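Local coordinates for Ctr9 protein (Myceliophthora thermophila, PDB 6AF0), which probably binds RNA polymerase II complexes, this chain being the helical, tetratricopeptide-repeat-containing part of a longer protein, at residues 491-503 with 527-541. Residues are numbered along the deposited sequence; the frame is centred on the assembly and turned at random.
Sequences ALQCLQQVEQLEI and KLLPPQLLNNIGCFY
Leu495 and Leu533 reach each other by different torsions: CG of Leu495 lies anti to its carbonyl carbon (chi1 -69°), that of Leu533 anti to its backbone N (chi1 180°), and the two side chains slide past one another in opposite directions, CD2 of Leu495 3.8 Å from CD1 of Leu533. They join two helices of a tetratricopeptide-repeat array that run roughly antiparallel, at 146°, with short-segment axes 9.6 Å apart at closest approach. Leu495 is a knob in a hole made by Leu533, Asn536, Ile537 and Phe540; its branched end suits the place, since CD1 can lie 3.5 Å from CB of Asn536 and also near the edge of the Phe540 ring, CE2. Asn536 thus offers carbon to the knob, while its amide oxygen accepts a hydrogen bond from the backbone of another protein's chain. Phe540 turns one ring face toward the backbone at Ala491 and Leu492, and CB of Ala491, small enough to fit there, comes 3.6 Å from Phe540 CZ. Replacing Phe540 by an alanine would probably leave the methyl of Ala491 without its aromatic partner and open a gap beside CD1 of Leu495. Toward the other end, the extended aliphatic part of Glu499 covers Leu529, CG to CD2, while its carboxylate makes a long salt bridge to Lys527, NZ to OE2 3.9 Å. No hydrogen bond crosses between 491-503 and 527-541, so their union rests mainly on apolar packing. One turn on from Glu499, the beta-branched Ile503 brings its CG2 methyl to 3.6 Å from Leu529 CD2.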
loop_
_atom_site.group_PDB
_atom_site.type_symbol
_atom_site.label_atom_id
_atom_site.label_comp_id
_atom_site.label_asym_id
_atom_site.label_seq_id
_atom_site.Cartn_x
_atom_site.Cartn_y
_atom_site.Cartn_z
ATOM N N ALA A 491 11.294 7.470 -5.738
ATOM C CA ALA A 491 10.638 7.448 -7.028
ATOM C C ALA A 491 11.618 7.003 -8.099
ATOM O O ALA A 491 11.254 6.237 -8.987
ATOM C CB ALA A 491 10.068 8.813 -7.363
ATOM N N LEU A 492 12.857 7.480 -8.000
ATOM C CA LEU A 492 13.911 7.117 -8.953
ATOM C C LEU A 492 14.173 5.600 -8.937
ATOM O O LEU A 492 14.145 4.920 -9.982
ATOM C CB LEU A 492 15.183 7.912 -8.629
ATOM C CG LEU A 492 16.476 7.573 -9.361
ATOM C CD1 LEU A 492 16.261 7.540 -10.857
ATOM C CD2 LEU A 492 17.555 8.580 -8.978
ATOM N N GLN A 493 14.390 5.081 -7.730
ATOM C CA GLN A 493 14.696 3.667 -7.531
ATOM C C GLN A 493 13.590 2.843 -8.144
ATOM O O GLN A 493 13.837 1.938 -8.932
ATOM C CB GLN A 493 14.846 3.346 -6.043
ATOM C CG GLN A 493 15.992 4.102 -5.349
ATOM C CD GLN A 493 17.259 3.277 -5.109
ATOM O OE1 GLN A 493 17.194 2.076 -4.835
ATOM N NE2 GLN A 493 18.423 3.938 -5.177
ATOM N N CYS A 494 12.356 3.192 -7.798
ATOM C CA CYS A 494 11.177 2.555 -8.385
ATOM C C CYS A 494 11.317 2.455 -9.896
ATOM O O CYS A 494 11.202 1.380 -10.459
ATOM C CB CYS A 494 9.894 3.337 -8.057
ATOM S SG CYS A 494 9.297 3.248 -6.346
ATOM N N LEU A 495 11.580 3.586 -10.542
ATOM C CA LEU A 495 11.639 3.646 -12.005
ATOM C C LEU A 495 12.825 2.893 -12.537
ATOM O O LEU A 495 12.790 2.424 -13.664
ATOM C CB LEU A 495 11.681 5.095 -12.502
ATOM C CG LEU A 495 10.415 5.938 -12.323
ATOM C CD1 LEU A 495 10.494 7.197 -13.166
ATOM C CD2 LEU A 495 9.159 5.150 -12.687
ATOM N N GLN A 496 13.875 2.782 -11.730
ATOM C CA GLN A 496 15.007 1.923 -12.073
ATOM C C GLN A 496 14.644 0.429 -12.129
ATOM O O GLN A 496 15.107 -0.295 -13.013
ATOM C CB GLN A 496 16.150 2.147 -11.106
ATOM C CG GLN A 496 16.767 3.523 -11.210
ATOM C CD GLN A 496 17.700 3.819 -10.054
ATOM O OE1 GLN A 496 17.841 3.018 -9.137
ATOM N NE2 GLN A 496 18.344 4.971 -10.089
ATOM N N GLN A 497 13.818 -0.022 -11.198
ATOM C CA GLN A 497 13.365 -1.417 -11.189
ATOM C C GLN A 497 12.287 -1.666 -12.248
ATOM O O GLN A 497 12.075 -2.801 -12.685
ATOM C CB GLN A 497 12.816 -1.816 -9.822
ATOM C CG GLN A 497 13.598 -1.271 -8.634
ATOM C CD GLN A 497 12.945 -1.614 -7.314
ATOM O OE1 GLN A 497 12.130 -2.535 -7.231
ATOM N NE2 GLN A 497 13.288 -0.866 -6.273
ATOM N N VAL A 498 11.587 -0.611 -12.645
ATOM C CA VAL A 498 10.644 -0.704 -13.753
ATOM C C VAL A 498 11.442 -0.778 -15.042
ATOM O O VAL A 498 11.025 -1.427 -15.994
ATOM C CB VAL A 498 9.696 0.505 -13.817
ATOM C CG1 VAL A 498 8.767 0.417 -15.030
ATOM C CG2 VAL A 498 8.887 0.607 -12.534
ATOM N N GLU A 499 12.579 -0.083 -15.075
ATOM C CA GLU A 499 13.515 -0.182 -16.196
ATOM C C GLU A 499 13.891 -1.660 -16.357
ATOM O O GLU A 499 13.664 -2.270 -17.417
ATOM C CB GLU A 499 14.745 0.707 -15.933
ATOM C CG GLU A 499 15.900 0.620 -16.931
ATOM C CD GLU A 499 17.135 1.428 -16.487
ATOM O OE1 GLU A 499 17.188 1.950 -15.345
ATOM O OE2 GLU A 499 18.084 1.547 -17.291
ATOM N N GLN A 500 14.402 -2.243 -15.272
ATOM C CA GLN A 500 14.842 -3.646 -15.261
ATOM C C GLN A 500 13.757 -4.642 -15.669
ATOM O O GLN A 500 13.971 -5.496 -16.516
ATOM C CB GLN A 500 15.419 -4.024 -13.900
ATOM C CG GLN A 500 16.817 -3.470 -13.662
ATOM C CD GLN A 500 17.778 -4.525 -13.153
ATOM O OE1 GLN A 500 18.290 -4.422 -12.038
ATOM N NE2 GLN A 500 18.013 -5.559 -13.961
ATOM N N LEU A 501 12.583 -4.532 -15.083
ATOM C CA LEU A 501 11.495 -5.397 -15.524
ATOM C C LEU A 501 11.191 -5.245 -17.022
ATOM O O LEU A 501 10.902 -6.223 -17.692
ATOM C CB LEU A 501 10.232 -5.174 -14.677
ATOM C CG LEU A 501 10.163 -6.067 -13.423
ATOM C CD1 LEU A 501 11.239 -5.716 -12.397
ATOM C CD2 LEU A 501 8.776 -6.003 -12.799
ATOM N N GLU A 502 11.276 -4.024 -17.541
ATOM C CA GLU A 502 10.987 -3.757 -18.965
ATOM C C GLU A 502 12.060 -4.353 -19.878
ATOM O O GLU A 502 11.728 -4.905 -20.943
ATOM C CB GLU A 502 10.833 -2.247 -19.248
ATOM C CG GLU A 502 9.394 -1.748 -19.300
ATOM C CD GLU A 502 8.604 -2.340 -20.453
ATOM O OE1 GLU A 502 8.781 -1.895 -21.606
ATOM O OE2 GLU A 502 7.792 -3.254 -20.202
ATOM N N ILE A 503 13.328 -4.244 -19.453
ATOM C CA ILE A 503 14.464 -4.732 -20.256
ATOM C C ILE A 503 14.527 -6.266 -20.247
ATOM O O ILE A 503 14.840 -6.896 -21.268
ATOM C CB ILE A 503 15.855 -4.112 -19.848
ATOM C CG1 ILE A 503 16.344 -4.556 -18.462
ATOM C CG2 ILE A 503 15.843 -2.593 -19.912
ATOM C CD1 ILE A 503 17.422 -5.616 -18.508
ATOM N N LYS A 527 19.475 1.168 -24.349
ATOM C CA LYS A 527 18.137 0.927 -23.808
ATOM C C LYS A 527 17.134 1.820 -24.452
ATOM O O LYS A 527 17.092 3.020 -24.185
ATOM C CB LYS A 527 18.065 1.154 -22.287
ATOM C CG LYS A 527 19.237 1.889 -21.652
ATOM C CD LYS A 527 19.233 3.409 -21.800
ATOM C CE LYS A 527 20.391 3.995 -20.995
ATOM N NZ LYS A 527 20.655 3.311 -19.681
ATOM N N LEU A 528 16.315 1.230 -25.299
ATOM C CA LEU A 528 15.225 1.950 -25.872
ATOM C C LEU A 528 13.962 1.217 -25.381
ATOM O O LEU A 528 13.437 0.315 -26.050
ATOM C CB LEU A 528 15.398 2.028 -27.391
ATOM C CG LEU A 528 16.809 2.345 -27.927
ATOM C CD1 LEU A 528 16.749 2.804 -29.383
ATOM C CD2 LEU A 528 17.547 3.399 -27.117
ATOM N N LEU A 529 13.542 1.586 -24.162
ATOM C CA LEU A 529 12.263 1.177 -23.553
ATOM C C LEU A 529 11.271 2.319 -23.830
ATOM O O LEU A 529 11.623 3.276 -24.522
ATOM C CB LEU A 529 12.433 0.993 -22.045
ATOM C CG LEU A 529 13.436 -0.003 -21.477
ATOM C CD1 LEU A 529 14.431 -0.441 -22.532
ATOM C CD2 LEU A 529 14.172 0.599 -20.282
ATOM N N PRO A 530 10.036 2.249 -23.291
ATOM C CA PRO A 530 9.147 3.365 -23.614
ATOM C C PRO A 530 9.710 4.727 -23.146
ATOM O O PRO A 530 10.329 4.816 -22.066
ATOM C CB PRO A 530 7.833 3.014 -22.899
ATOM C CG PRO A 530 7.904 1.554 -22.609
ATOM C CD PRO A 530 9.362 1.217 -22.484
ATOM N N PRO A 531 9.515 5.778 -23.966
ATOM C CA PRO A 531 10.081 7.120 -23.763
ATOM C C PRO A 531 9.762 7.781 -22.414
ATOM O O PRO A 531 10.612 8.448 -21.824
ATOM C CB PRO A 531 9.435 7.932 -24.886
ATOM C CG PRO A 531 9.136 6.941 -25.939
ATOM C CD PRO A 531 8.722 5.711 -25.204
ATOM N N GLN A 532 8.536 7.618 -21.942
ATOM C CA GLN A 532 8.128 8.298 -20.739
ATOM C C GLN A 532 8.971 7.817 -19.565
ATOM O O GLN A 532 9.507 8.619 -18.793
ATOM C CB GLN A 532 6.646 8.071 -20.489
ATOM C CG GLN A 532 5.757 8.660 -21.582
ATOM C CD GLN A 532 5.470 7.689 -22.698
ATOM O OE1 GLN A 532 6.146 6.659 -22.834
ATOM N NE2 GLN A 532 4.455 7.999 -23.500
ATOM N N LEU A 533 9.113 6.507 -19.452
ATOM C CA LEU A 533 9.924 5.947 -18.392
ATOM C C LEU A 533 11.348 6.539 -18.414
ATOM O O LEU A 533 11.849 7.017 -17.409
ATOM C CB LEU A 533 9.972 4.422 -18.514
ATOM C CG LEU A 533 10.803 3.680 -17.454
ATOM C CD1 LEU A 533 10.251 3.874 -16.056
ATOM C CD2 LEU A 533 10.884 2.195 -17.748
ATOM N N LEU A 534 11.985 6.501 -19.574
ATOM C CA LEU A 534 13.350 7.003 -19.738
ATOM C C LEU A 534 13.465 8.478 -19.416
ATOM O O LEU A 534 14.417 8.905 -18.761
ATOM C CB LEU A 534 13.826 6.779 -21.172
ATOM C CG LEU A 534 13.775 5.341 -21.705
ATOM C CD1 LEU A 534 14.116 5.338 -23.183
ATOM C CD2 LEU A 534 14.721 4.438 -20.923
ATOM N N ASN A 535 12.490 9.257 -19.875
ATOM C CA ASN A 535 12.443 10.687 -19.570
ATOM C C ASN A 535 12.402 10.939 -18.075
ATOM O O ASN A 535 13.223 11.684 -17.538
ATOM C CB ASN A 535 11.235 11.353 -20.215
ATOM C CG ASN A 535 11.222 12.861 -20.011
ATOM O OD1 ASN A 535 11.546 13.624 -20.918
ATOM N ND2 ASN A 535 10.856 13.295 -18.816
ATOM N N ASN A 536 11.446 10.323 -17.396
ATOM C CA ASN A 536 11.318 10.579 -15.972
ATOM C C ASN A 536 12.603 10.211 -15.255
ATOM O O ASN A 536 13.125 10.979 -14.457
ATOM C CB ASN A 536 10.119 9.850 -15.378
ATOM C CG ASN A 536 8.795 10.322 -15.967
ATOM O OD1 ASN A 536 8.762 11.037 -16.967
ATOM N ND2 ASN A 536 7.691 9.909 -15.348
ATOM N N ILE A 537 13.147 9.054 -15.584
ATOM C CA ILE A 537 14.379 8.620 -14.963
ATOM C C ILE A 537 15.366 9.739 -15.182
ATOM O O ILE A 537 16.021 10.182 -14.242
ATOM C CB ILE A 537 14.906 7.288 -15.550
ATOM C CG1 ILE A 537 13.927 6.151 -15.242
ATOM C CG2 ILE A 537 16.266 6.952 -14.961
ATOM C CD1 ILE A 537 14.297 4.830 -15.855
ATOM N N GLY A 538 15.434 10.222 -16.424
ATOM C CA GLY A 538 16.300 11.362 -16.783
ATOM C C GLY A 538 16.101 12.554 -15.878
ATOM O O GLY A 538 17.068 13.145 -15.415
ATOM N N CYS A 539 14.825 12.852 -15.614
ATOM C CA CYS A 539 14.377 13.942 -14.740
ATOM C C CYS A 539 14.838 13.791 -13.310
ATOM O O CYS A 539 15.189 14.795 -12.661
ATOM C CB CYS A 539 12.847 14.024 -14.717
ATOM S SG CYS A 539 12.074 14.520 -16.281
ATOM N N PHE A 540 14.817 12.554 -12.808
ATOM C CA PHE A 540 15.216 12.304 -11.414
ATOM C C PHE A 540 16.712 12.369 -11.304
ATOM O O PHE A 540 17.258 12.895 -10.328
ATOM C CB PHE A 540 14.658 10.984 -10.860
ATOM C CG PHE A 540 13.198 11.051 -10.540
ATOM C CD1 PHE A 540 12.725 11.920 -9.558
ATOM C CD2 PHE A 540 12.290 10.289 -11.242
ATOM C CE1 PHE A 540 11.367 12.005 -9.277
ATOM C CE2 PHE A 540 10.933 10.369 -10.970
ATOM C CZ PHE A 540 10.467 11.224 -9.986
ATOM N N TYR A 541 17.367 11.857 -12.331
ATOM C CA TYR A 541 18.805 11.985 -12.425
ATOM C C TYR A 541 19.187 13.457 -12.485
ATOM O O TYR A 541 20.161 13.873 -11.888
ATOM C CB TYR A 541 19.330 11.250 -13.653
ATOM C CG TYR A 541 19.659 9.795 -13.436
ATOM C CD1 TYR A 541 20.474 9.389 -12.374
ATOM C CD2 TYR A 541 19.184 8.814 -14.320
ATOM C CE1 TYR A 541 20.785 8.050 -12.186
ATOM C CE2 TYR A 541 19.506 7.476 -14.147
ATOM C CZ TYR A 541 20.310 7.104 -13.088
ATOM O OH TYR A 541 20.611 5.774 -12.932
#